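Putative uncharacterized protein (PDB 3K29) is of unproven function but, as a coiled-coil YscO homologue that binds copies of itself, probably serves as a chaperone of the chlamydial type III secretion apparatus. Local coordinates at residues P6-P9 against V10-I13; I57-L60 against R61-L64; N95-K98 against E99-A103; K81-A84 against I85-S88. One frame throughout, in Å; residues are numbered along the deposited sequence.

Contact 1: P6-P9 against V10-I13; sequences PLEP and VLSI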
# COMPACT_ATOMS: atom_id res chain seq x y z
N PRO A 6 30.25 -4.44 -11.31
CA PRO A 6 30.45 -5.68 -10.52
C PRO A 6 29.22 -6.07 -9.72
O PRO A 6 29.02 -7.26 -9.41
CB PRO A 6 31.58 -5.29 -9.57
CG PRO A 6 32.36 -4.31 -10.33
CD PRO A 6 31.32 -3.47 -11.03
N LEU A 7 28.41 -5.08 -9.37
CA LEU A 7 27.26 -5.34 -8.54
C LEU A 7 25.95 -5.27 -9.37
O LEU A 7 24.85 -5.04 -8.85
CB LEU A 7 27.26 -4.43 -7.30
CG LEU A 7 28.34 -4.64 -6.23
CD1 LEU A 7 28.17 -3.61 -5.13
CD2 LEU A 7 28.28 -6.03 -5.62
N GLU A 8 26.09 -5.52 -10.67
CA GLU A 8 24.92 -5.63 -11.53
C GLU A 8 23.87 -6.61 -10.97
O GLU A 8 22.67 -6.30 -10.99
CB GLU A 8 25.32 -6.00 -12.95
CG GLU A 8 24.22 -5.73 -13.94
CD GLU A 8 23.83 -4.26 -14.01
OE1 GLU A 8 24.62 -3.38 -13.58
OE2 GLU A 8 22.72 -3.97 -14.51
N PRO A 9 24.31 -7.79 -10.48
CA PRO A 9 23.31 -8.72 -9.93
C PRO A 9 22.49 -8.16 -8.74
O PRO A 9 21.31 -8.51 -8.60
CB PRO A 9 24.13 -9.91 -9.50
CG PRO A 9 25.37 -9.87 -10.43
CD PRO A 9 25.66 -8.40 -10.53
N VAL A 10 23.10 -7.33 -7.90
CA VAL A 10 22.40 -6.69 -6.78
C VAL A 10 21.42 -5.64 -7.35
O VAL A 10 20.26 -5.60 -6.95
CB VAL A 10 23.40 -6.03 -5.81
CG1 VAL A 10 22.68 -5.14 -4.81
CG2 VAL A 10 24.22 -7.10 -5.09
N LEU A 11 21.85 -4.82 -8.31
CA LEU A 11 20.95 -3.84 -8.90
C LEU A 11 19.72 -4.52 -9.56
O LEU A 11 18.57 -4.11 -9.30
CB LEU A 11 21.71 -2.96 -9.89
CG LEU A 11 21.01 -1.78 -10.59
CD1 LEU A 11 20.58 -0.68 -9.61
CD2 LEU A 11 21.96 -1.22 -11.64
N SER A 12 19.97 -5.56 -10.35
CA SER A 12 18.91 -6.34 -11.00
C SER A 12 17.88 -6.78 -9.96
O SER A 12 16.67 -6.54 -10.10
CB SER A 12 19.53 -7.55 -11.70
OG SER A 12 18.72 -7.96 -12.77
N ILE A 13 18.39 -7.37 -8.87
CA ILE A 13 17.53 -7.81 -7.76
C ILE A 13 16.72 -6.67 -7.12
O ILE A 13 15.55 -6.86 -6.83
CB ILE A 13 18.34 -8.57 -6.71
CG1 ILE A 13 18.67 -9.97 -7.24
CG2 ILE A 13 17.59 -8.63 -5.33
CD1 ILE A 13 19.78 -10.64 -6.51

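Contact 2: I57-L60 against R61-L64; sequences IRQL and REQL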
# COMPACT_ATOMS: atom_id res chain seq x y z
N ILE A 57 -41.46 2.95 15.99
CA ILE A 57 -41.59 4.03 16.98
C ILE A 57 -42.61 5.06 16.47
O ILE A 57 -43.47 5.55 17.23
CB ILE A 57 -40.21 4.66 17.17
CG1 ILE A 57 -39.29 3.64 17.88
CG2 ILE A 57 -40.24 5.95 18.08
CD1 ILE A 57 -37.81 4.02 17.71
N ARG A 58 -42.52 5.40 15.18
CA ARG A 58 -43.41 6.44 14.59
C ARG A 58 -44.80 5.93 14.56
O ARG A 58 -45.73 6.67 14.81
CB ARG A 58 -42.96 6.84 13.19
CG ARG A 58 -41.81 7.80 13.15
CD ARG A 58 -41.27 8.11 11.69
NE ARG A 58 -39.92 8.70 11.75
CZ ARG A 58 -39.71 9.94 12.21
NH1 ARG A 58 -40.76 10.66 12.60
NH2 ARG A 58 -38.48 10.44 12.31
N GLN A 59 -44.98 4.63 14.30
CA GLN A 59 -46.32 4.06 14.25
C GLN A 59 -46.94 4.17 15.65
O GLN A 59 -48.12 4.47 15.78
CB GLN A 59 -46.26 2.58 13.78
CG GLN A 59 -46.12 2.38 12.24
CD GLN A 59 -45.43 1.00 11.85
OE1 GLN A 59 -45.39 0.04 12.65
NE2 GLN A 59 -44.90 0.93 10.64
N LEU A 60 -46.15 3.86 16.69
CA LEU A 60 -46.69 3.99 18.06
C LEU A 60 -46.98 5.48 18.40
O LEU A 60 -47.99 5.76 19.03
CB LEU A 60 -45.72 3.41 19.12
CG LEU A 60 -46.10 3.71 20.59
CD1 LEU A 60 -47.49 3.18 20.92
CD2 LEU A 60 -45.09 2.96 21.50
N ARG A 61 -46.08 6.36 18.01
CA ARG A 61 -46.23 7.80 18.25
C ARG A 61 -47.54 8.35 17.62
O ARG A 61 -48.29 9.13 18.25
CB ARG A 61 -44.98 8.51 17.75
CG ARG A 61 -44.45 9.43 18.77
CD ARG A 61 -44.72 10.89 18.36
NE ARG A 61 -44.03 11.14 17.09
CZ ARG A 61 -42.79 11.63 16.95
NH1 ARG A 61 -42.06 12.02 18.02
NH2 ARG A 61 -42.30 11.79 15.72
N GLU A 62 -47.86 7.89 16.42
CA GLU A 62 -49.15 8.22 15.78
C GLU A 62 -50.34 7.69 16.55
O GLU A 62 -51.38 8.37 16.68
CB GLU A 62 -49.20 7.68 14.34
CG GLU A 62 -48.20 8.34 13.45
CD GLU A 62 -47.84 7.52 12.20
OE1 GLU A 62 -48.18 6.30 12.11
OE2 GLU A 62 -47.20 8.11 11.30
N GLN A 63 -50.21 6.48 17.10
CA GLN A 63 -51.31 5.91 17.88
C GLN A 63 -51.50 6.72 19.15
O GLN A 63 -52.62 6.98 19.55
CB GLN A 63 -51.10 4.40 18.19
CG GLN A 63 -51.10 3.58 16.86
CD GLN A 63 -52.45 3.75 16.15
OE1 GLN A 63 -53.51 3.51 16.77
NE2 GLN A 63 -52.44 4.18 14.86
N LEU A 64 -50.40 7.12 19.76
CA LEU A 64 -50.44 7.93 20.98
C LEU A 64 -51.16 9.26 20.70
O LEU A 64 -52.04 9.68 21.47
CB LEU A 64 -49.02 8.19 21.47
CG LEU A 64 -48.29 6.94 22.02
CD1 LEU A 64 -46.85 7.29 22.29
CD2 LEU A 64 -49.07 6.47 23.30

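Contact 3: N95-K98 against E99-A103; sequences NKQK and ENVLA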
# COMPACT_ATOMS: atom_id res chain seq x y z
N ASN A 95 -19.34 -2.66 13.94
CA ASN A 95 -18.10 -2.38 14.65
C ASN A 95 -16.99 -3.43 14.48
O ASN A 95 -15.81 -3.07 14.40
CB ASN A 95 -18.38 -2.13 16.11
CG ASN A 95 -19.14 -0.84 16.34
OD1 ASN A 95 -19.13 0.07 15.50
ND2 ASN A 95 -19.81 -0.76 17.49
N LYS A 96 -17.35 -4.71 14.43
CA LYS A 96 -16.40 -5.76 14.02
C LYS A 96 -15.81 -5.47 12.64
O LYS A 96 -14.58 -5.54 12.44
CB LYS A 96 -17.12 -7.11 13.92
CG LYS A 96 -16.95 -8.02 15.12
CD LYS A 96 -17.23 -7.31 16.40
CE LYS A 96 -16.80 -8.18 17.58
NZ LYS A 96 -17.92 -8.17 18.57
N GLN A 97 -16.68 -5.17 11.68
CA GLN A 97 -16.19 -4.97 10.32
C GLN A 97 -15.26 -3.75 10.24
O GLN A 97 -14.27 -3.77 9.49
CB GLN A 97 -17.35 -4.88 9.31
CG GLN A 97 -16.95 -4.87 7.83
CD GLN A 97 -15.87 -5.88 7.48
OE1 GLN A 97 -15.82 -7.00 8.01
NE2 GLN A 97 -15.00 -5.48 6.53
N LYS A 98 -15.56 -2.73 11.02
CA LYS A 98 -14.67 -1.59 11.17
C LYS A 98 -13.28 -2.00 11.55
O LYS A 98 -12.32 -1.42 11.04
CB LYS A 98 -15.22 -0.53 12.14
CG LYS A 98 -16.38 0.22 11.46
CD LYS A 98 -16.86 1.46 12.15
CE LYS A 98 -17.92 2.04 11.22
NZ LYS A 98 -18.26 3.47 11.46
N GLU A 99 -13.18 -3.00 12.41
CA GLU A 99 -11.89 -3.49 12.86
C GLU A 99 -11.09 -4.15 11.72
O GLU A 99 -9.87 -4.01 11.64
CB GLU A 99 -12.04 -4.50 14.00
CG GLU A 99 -12.60 -3.98 15.31
CD GLU A 99 -12.62 -5.10 16.35
OE1 GLU A 99 -11.58 -5.39 16.95
OE2 GLU A 99 -13.68 -5.71 16.56
N ASN A 100 -11.79 -4.87 10.85
CA ASN A 100 -11.22 -5.41 9.62
C ASN A 100 -10.75 -4.31 8.69
O ASN A 100 -9.67 -4.43 8.08
CB ASN A 100 -12.19 -6.34 8.89
CG ASN A 100 -12.46 -7.60 9.65
OD1 ASN A 100 -11.62 -8.07 10.42
ND2 ASN A 100 -13.63 -8.17 9.46
N VAL A 101 -11.55 -3.26 8.55
CA VAL A 101 -11.16 -2.14 7.68
C VAL A 101 -9.88 -1.47 8.18
O VAL A 101 -8.98 -1.21 7.41
CB VAL A 101 -12.28 -1.11 7.47
CG1 VAL A 101 -11.74 0.18 6.84
CG2 VAL A 101 -13.36 -1.70 6.57
N LEU A 102 -9.82 -1.21 9.48
CA LEU A 102 -8.66 -0.58 10.06
C LEU A 102 -7.39 -1.42 9.90
O LEU A 102 -6.34 -0.89 9.54
CB LEU A 102 -8.91 -0.24 11.53
CG LEU A 102 -7.68 0.27 12.26
CD1 LEU A 102 -7.36 1.68 11.78
CD2 LEU A 102 -7.88 0.20 13.74
N ALA A 103 -7.45 -2.72 10.18
CA ALA A 103 -6.29 -3.57 9.98
C ALA A 103 -5.82 -3.56 8.50
O ALA A 103 -4.61 -3.45 8.25
CB ALA A 103 -6.54 -4.99 10.47

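Contact 4: K81-A84 against I85-S88; sequences KVVA and IQLS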
# COMPACT_ATOMS: atom_id res chain seq x y z
N LYS A 81 -39.00 -3.10 21.86
CA LYS A 81 -37.84 -3.63 22.61
C LYS A 81 -37.11 -4.70 21.88
O LYS A 81 -35.88 -4.73 21.93
CB LYS A 81 -38.18 -3.99 24.07
CG LYS A 81 -38.24 -2.64 24.85
CD LYS A 81 -38.99 -2.70 26.16
CE LYS A 81 -39.27 -1.28 26.67
NZ LYS A 81 -40.30 -1.33 27.71
N VAL A 82 -37.85 -5.60 21.21
CA VAL A 82 -37.25 -6.68 20.42
C VAL A 82 -36.39 -6.11 19.30
O VAL A 82 -35.25 -6.53 19.11
CB VAL A 82 -38.33 -7.66 19.85
CG1 VAL A 82 -37.79 -8.62 18.83
CG2 VAL A 82 -38.98 -8.46 21.00
N VAL A 83 -36.92 -5.12 18.60
CA VAL A 83 -36.21 -4.53 17.47
C VAL A 83 -34.97 -3.79 17.95
O VAL A 83 -33.96 -3.79 17.27
CB VAL A 83 -37.15 -3.60 16.61
CG1 VAL A 83 -36.42 -3.11 15.38
CG2 VAL A 83 -38.34 -4.40 16.16
N ALA A 84 -35.07 -3.10 19.08
CA ALA A 84 -33.96 -2.37 19.66
C ALA A 84 -32.73 -3.27 19.88
O ALA A 84 -31.59 -2.86 19.64
CB ALA A 84 -34.37 -1.77 20.92
N ILE A 85 -32.95 -4.50 20.32
CA ILE A 85 -31.86 -5.47 20.53
C ILE A 85 -31.36 -5.94 19.16
O ILE A 85 -30.17 -6.07 18.98
CB ILE A 85 -32.36 -6.67 21.40
CG1 ILE A 85 -32.72 -6.20 22.81
CG2 ILE A 85 -31.30 -7.85 21.48
CD1 ILE A 85 -33.51 -7.25 23.62
N GLN A 86 -32.23 -6.17 18.19
CA GLN A 86 -31.71 -6.51 16.88
C GLN A 86 -30.80 -5.40 16.38
O GLN A 86 -29.77 -5.69 15.74
CB GLN A 86 -32.80 -6.69 15.84
CG GLN A 86 -33.88 -7.68 16.18
CD GLN A 86 -34.99 -7.67 15.12
OE1 GLN A 86 -34.70 -7.66 13.91
NE2 GLN A 86 -36.25 -7.65 15.56
N LEU A 87 -31.22 -4.14 16.59
CA LEU A 87 -30.40 -3.01 16.16
C LEU A 87 -29.01 -3.00 16.86
O LEU A 87 -28.00 -2.85 16.16
CB LEU A 87 -31.13 -1.66 16.37
CG LEU A 87 -30.33 -0.41 15.99
CD1 LEU A 87 -29.88 -0.57 14.42
CD2 LEU A 87 -31.20 0.87 16.21
N SER A 88 -28.95 -3.13 18.19
CA SER A 88 -27.63 -3.20 18.87
C SER A 88 -26.80 -4.35 18.30
O SER A 88 -25.59 -4.22 18.21
CB SER A 88 -27.74 -3.32 20.40
OG SER A 88 -28.53 -4.46 20.74

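Contact 1: P6-P9 against V10-I13
E8 and L11 meet one turn apart because both send CG to the side away from their backbone N (chi1 -163° and -176°), and a bend at chi2 of E8 brings its carboxylate toward L11, the two side chains slanting past each other. L11 CD2 lies 3.9 Å from E8 OE1 and almost as near to OE2, so the methyl group rests against both oxygens. The same OE1 forms a salt bridge to K129 of helix 70-160, whose side chain also touches L11, so the partner helix reaches both members of the pair.

On another side of the turn, L7 CD2 reaches V10 CG2 at 4.2 Å, a loose apolar contact at the surface. L7 O accepts the nearly straight bond from L11 N at 3.1 Å and a weak one from V10 N, S12 N binds E8 O at 2.9 Å, and I13 N binds P9 O from above the carbonyl plane. I13 CG1 lies just beyond the oxygen, 3.3 Å from P9 O. With L7 at the N-cap and P9, which has no N-H to give, in the first turn, this is the start of an α-helix, laid against the second helix of a long helical hairpin.

Contact 2: I57-L60 against R61-L64
L64 packs back on L60 one turn earlier. CB sits 3.6 Å from L60 O. With chi1 at -69°, CG stands opposite the carbonyl carbon of L64 itself and comes still closer to the preceding turn: it is 3.2 Å from L60 O and 4.0 Å from L60 CD1. CD1 of L64 ends against L60 CG, while the two leucines slant across one another. L60 O also accepts the N-H of L64, its N at 2.9 Å in the carbonyl plane. Both leucines face helix 70-160, L60 touching M76, K77 and I80, and L64 touching I73.

R58 and R61 run side by side in the same direction on an exposed part of the helix. R58 NH1 and R61 NH2 are 3.7 Å apart, with the guanidinium planes turned 65° from each other, and the like charges probably repel. E62 stretches along the preceding turn instead, its CG 3.3 Å from R58 O and its OE1 3.6 Å from Q59 CA. An i to i+4 leucine pair turned toward a partner helix, with charged residues exposed on the same turns, is typical of an amphipathic helix in a two-helix, coiled-coil-like hairpin.

Contact 3: N95-K98 against E99-A103
E99, first of its segment, lies alongside K96 and points the same way, with OE2 3.9 Å from K96 CD. The two charged ends do not meet: K96 NZ stays 5.3 Å from E99 OE2 and forms its salt bridge with E92.

N100 comes next and makes the one side-chain hydrogen bond of the contact. Its ND2 donates an N-H to Q97 OE1 at 2.9 Å, nearly straight at 165°. The acceptor lies in the amide plane of N100, yet the donor stands above the carbonyl plane of Q97, and the two amides are turned 59° apart. Q97 gets there through a CG placed away from its backbone N (chi1 -171°) and a bend at chi2. Its NE2 donates to E35 of helix 8-66, so both ends of this buried amide are bonded, which probably fixes its orientation.

V101 follows: its side chain crosses that of Q97 at about a right angle, CG2 4.1 Å from Q97 NE2. L102 N bonds to K98 O at 3.0 Å. An intrahelical amide pair that continues to the partner helix is consistent with a polar contact at the interface of an antiparallel, coiled-coil-like helical hairpin.

Contact 4: K81-A84 against I85-S88
Q86 and V82 share both a backbone bond and a side-chain contact. Q86 N donates to V82 O at 3.2 Å, in the plane of that carbonyl, while the extended glutamine chain runs back along the preceding turn. Its CG stands opposite the carbonyl carbon of Q86 (chi1 -55°), which carries the amide across V82 and V83. NE2 lies 3.7 Å from V82 CG1 and 3.9 Å from V83 CG2, contacts with methyl groups.

Further along, V83 O takes the bond from L87 N at 2.8 Å, and A84 O takes that from S88 N at 3.0 Å. I85 N is held less firmly: it shares itself between K81 O and V82 O, and both bonds are weak. I85 O serves the hydroxyl of S88, whose OG donates to it at 2.9 Å; chi1 of 56° sets OG between the serine's own N and carbonyl carbon.

Across the hairpin, V83 and A84 touch Y53 of helix 8-66, Q86 touches V49 and L87 touches K50, whereas V82, I85 and S88 are exposed. One face of the 81-88 turns thus lines the interface with helix 8-66, the other being exposed.

The four contacts sample a long two-helix hairpin: contacts 1 and 2 lie on helix 8-66, contacts 3 and 4 on helix 70-160. Contact 1 marks the start of the first helix and contact 2 approaches its end, their centres about 76 Å apart on opposite sides of the chain's centre. After the turn the chain runs back, so contact 4 lies about 17 Å from contact 2, centre to centre, and contact 3 a further 22 Å from contact 4. The nearest atoms of contacts 2 and 4, like those of 3 and 4, are about 7 Å apart. Each contact sends at least one side chain into the interface; no ligand or active site enters any of them.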